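Local structure of tRNA-5-methyluridine(54) 2-sulfurtransferase (Pyrococcus horikoshii, 5MKO) at residues Asp50-Val55 against Asn76-His81. The protein catalyses the ATP-dependent 2-thiolation of 5-methyluridine 54 in the T loop of tRNA, a modification that stabilises tRNA against heat in thermophiles. Numbering follows the deposited sequence.
Sequences DERILV and NIECLH. With AMP (adenosine monophosphate), chain C.
Ile-53 and Val-55 zip their strand onto 76-81 in parallel register, each giving its N-H to one residue and its carbonyl to another two places further on. Ile-53 N reaches Asn-76 O at 2.8 Å and Ile-53 O takes Glu-78 N; Val-55 N then reaches Glu-78 O at 2.8 Å, and Val-55 O takes Leu-80 N at 2.9 Å.

The buried, close-packed part is apolar. On one face Ile-77 CG2 meets Ile-53 CB at 3.9 Å and also touches Val-55 CG2, while Ala-67 and Leu-70 of helix 61-72 cover Ile-77 and Val-55. On the other face Leu-54, its CG anti to the backbone N (chi1 180°), brings CD1 within 3.9 Å of Leu-80 CB, and both leucines pack against Phe-145 of helix 132-148.

Toward the start of both strands, packing gives way to a looser, more open polar end. A water bridges Glu-51 O and Asn-76 N, and Arg-52 CG passes the amide of Asn-76. The guanidinium of Arg-52 continues to Glu-78, where NH2 forms a long salt bridge, 3.3 Å to OE1, meeting the carboxylate from above its plane with the two planar groups 53° apart. NH1 has its own partner in Asn-149 O, and Phe-151 adds a cation-pi contact. Putting an alanine at Arg-52 would probably leave the Glu-78 carboxylate without its charge partner and Asn-149 O without this donor.

At the far end Leu-80 O lies 3.4 Å from C2 of the AMP adenine; the nucleotide is hydrogen-bonded to Ala-56 O and Ile-82 O, the residues just after the two segments. Strand 52-56, helix 61-72 and strand 76-83 make a beta-alpha-beta unit at the nucleotide site of the PP-loop fold.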
loop_
_atom_site.group_PDB
_atom_site.type_symbol
_atom_site.label_atom_id
_atom_site.label_comp_id
_atom_site.label_asym_id
_atom_site.label_seq_id
_atom_site.Cartn_x
_atom_site.Cartn_y
_atom_site.Cartn_z
ATOM N N ASP A 50 26.276 24.151 -11.260
ATOM C CA ASP A 50 26.619 25.508 -10.813
ATOM C C ASP A 50 26.164 25.815 -9.377
ATOM O O ASP A 50 26.796 26.632 -8.703
ATOM C CB ASP A 50 26.099 26.574 -11.802
ATOM C CG ASP A 50 24.618 26.472 -12.111
ATOM O OD1 ASP A 50 23.798 26.839 -11.233
ATOM O OD2 ASP A 50 24.274 26.032 -13.235
ATOM N N GLU A 51 25.072 25.159 -8.920
ATOM C CA GLU A 51 24.462 25.310 -7.593
ATOM C C GLU A 51 25.384 24.934 -6.435
ATOM O O GLU A 51 26.179 24.002 -6.562
ATOM C CB GLU A 51 23.191 24.440 -7.488
ATOM C CG GLU A 51 21.964 25.018 -8.164
ATOM C CD GLU A 51 20.691 24.223 -7.954
ATOM O OE1 GLU A 51 20.560 23.133 -8.557
ATOM O OE2 GLU A 51 19.810 24.704 -7.207
ATOM N N ARG A 52 25.227 25.629 -5.289
ATOM C CA ARG A 52 25.917 25.329 -4.035
ATOM C C ARG A 52 24.974 24.415 -3.244
ATOM O O ARG A 52 23.918 24.859 -2.777
ATOM C CB ARG A 52 26.226 26.609 -3.252
ATOM C CG ARG A 52 27.542 27.261 -3.645
ATOM C CD ARG A 52 27.823 28.488 -2.806
ATOM N NE ARG A 52 28.376 28.155 -1.492
ATOM C CZ ARG A 52 27.897 28.610 -0.337
ATOM N NH1 ARG A 52 26.832 29.402 -0.317
ATOM N NH2 ARG A 52 28.489 28.291 0.806
ATOM N N ILE A 53 25.329 23.123 -3.162
ATOM C CA ILE A 53 24.530 22.078 -2.515
ATOM C C ILE A 53 24.955 21.824 -1.063
ATOM O O ILE A 53 26.147 21.701 -0.778
ATOM C CB ILE A 53 24.535 20.772 -3.376
ATOM C CG1 ILE A 53 24.143 21.075 -4.852
ATOM C CG2 ILE A 53 23.621 19.684 -2.775
ATOM C CD1 ILE A 53 24.724 20.149 -5.897
ATOM N N LEU A 54 23.971 21.751 -0.151
ATOM C CA LEU A 54 24.211 21.441 1.255
ATOM C C LEU A 54 23.702 20.027 1.542
ATOM O O LEU A 54 22.499 19.777 1.463
ATOM C CB LEU A 54 23.570 22.472 2.205
ATOM C CG LEU A 54 23.764 22.217 3.711
ATOM C CD1 LEU A 54 25.158 22.619 4.180
ATOM C CD2 LEU A 54 22.720 22.941 4.521
ATOM N N VAL A 55 24.621 19.103 1.849
ATOM C CA VAL A 55 24.252 17.730 2.166
ATOM C C VAL A 55 24.112 17.586 3.683
ATOM O O VAL A 55 25.075 17.782 4.423
ATOM C CB VAL A 55 25.150 16.632 1.514
ATOM C CG1 VAL A 55 24.559 15.232 1.743
ATOM C CG2 VAL A 55 25.344 16.891 0.018
ATOM N N ASN A 76 29.162 20.940 -6.521
ATOM C CA ASN A 76 29.661 21.903 -5.534
ATOM C C ASN A 76 28.928 21.642 -4.204
ATOM O O ASN A 76 27.868 22.223 -3.945
ATOM C CB ASN A 76 29.462 23.349 -6.033
ATOM C CG ASN A 76 30.166 24.432 -5.243
ATOM O OD1 ASN A 76 30.750 24.209 -4.171
ATOM N ND2 ASN A 76 30.110 25.652 -5.762
ATOM N N ILE A 77 29.490 20.740 -3.376
ATOM C CA ILE A 77 28.859 20.359 -2.122
ATOM C C ILE A 77 29.626 20.793 -0.879
ATOM O O ILE A 77 30.845 20.961 -0.888
ATOM C CB ILE A 77 28.501 18.839 -2.055
ATOM C CG1 ILE A 77 29.754 17.937 -1.959
ATOM C CG2 ILE A 77 27.571 18.405 -3.208
ATOM C CD1 ILE A 77 29.565 16.732 -1.068
ATOM N N GLU A 78 28.859 20.972 0.196
ATOM C CA GLU A 78 29.273 21.269 1.560
ATOM C C GLU A 78 28.323 20.463 2.435
ATOM O O GLU A 78 27.231 20.121 1.984
ATOM C CB GLU A 78 29.229 22.769 1.858
ATOM C CG GLU A 78 30.497 23.481 1.425
ATOM C CD GLU A 78 30.468 24.994 1.490
ATOM O OE1 GLU A 78 30.323 25.628 0.421
ATOM O OE2 GLU A 78 30.628 25.546 2.603
ATOM N N CYS A 79 28.759 20.066 3.626
ATOM C CA CYS A 79 27.966 19.190 4.474
ATOM C C CYS A 79 27.612 19.776 5.827
ATOM O O CYS A 79 28.402 20.519 6.411
ATOM C CB CYS A 79 28.657 17.841 4.625
ATOM S SG CYS A 79 29.135 17.074 3.056
ATOM N N LEU A 80 26.424 19.422 6.330
ATOM C CA LEU A 80 25.966 19.840 7.645
ATOM C C LEU A 80 25.618 18.651 8.518
ATOM O O LEU A 80 24.846 17.795 8.110
ATOM C CB LEU A 80 24.792 20.850 7.588
ATOM C CG LEU A 80 24.126 21.212 8.945
ATOM C CD1 LEU A 80 25.025 22.048 9.821
ATOM C CD2 LEU A 80 22.809 21.909 8.748
ATOM N N HIS A 81 26.186 18.610 9.721
ATOM C CA HIS A 81 25.854 17.597 10.703
ATOM C C HIS A 81 25.248 18.297 11.904
ATOM O O HIS A 81 25.816 19.266 12.410
ATOM C CB HIS A 81 27.064 16.739 11.111
ATOM C CG HIS A 81 26.737 15.778 12.216
ATOM N ND1 HIS A 81 25.948 14.665 11.992
ATOM C CD2 HIS A 81 27.036 15.845 13.536
ATOM C CE1 HIS A 81 25.802 14.082 13.173
ATOM N NE2 HIS A 81 26.439 14.755 14.133
HETATM P P AMP C . 15.727 10.677 9.109
HETATM O O1P AMP C . 16.543 10.340 10.382
HETATM O O2P AMP C . 15.517 9.387 8.258
HETATM O O3P AMP C . 14.467 11.447 9.372
HETATM O "O5'" AMP C . 16.662 11.595 8.235
HETATM C "C5'" AMP C . 16.402 11.984 6.873
HETATM C "C4'" AMP C . 17.630 12.666 6.339
HETATM O "O4'" AMP C . 17.955 13.797 7.176
HETATM C "C3'" AMP C . 18.885 11.810 6.344
HETATM O "O3'" AMP C . 18.921 10.962 5.203
HETATM C "C2'" AMP C . 19.989 12.863 6.378
HETATM O "O2'" AMP C . 20.201 13.398 5.076
HETATM C "C1'" AMP C . 19.362 13.943 7.272
HETATM N N9 AMP C . 19.748 13.898 8.685
HETATM C C8 AMP C . 19.231 13.082 9.658
HETATM N N7 AMP C . 19.759 13.260 10.845
HETATM C C5 AMP C . 20.686 14.272 10.644
HETATM C C6 AMP C . 21.588 14.919 11.510
HETATM N N6 AMP C . 21.757 14.585 12.793
HETATM N N1 AMP C . 22.357 15.908 10.996
HETATM C C2 AMP C . 22.235 16.210 9.699
HETATM N N3 AMP C . 21.443 15.650 8.782
HETATM C C4 AMP C . 20.684 14.680 9.319
HETATM O O HOH W 1 26.932 21.787 -7.961
#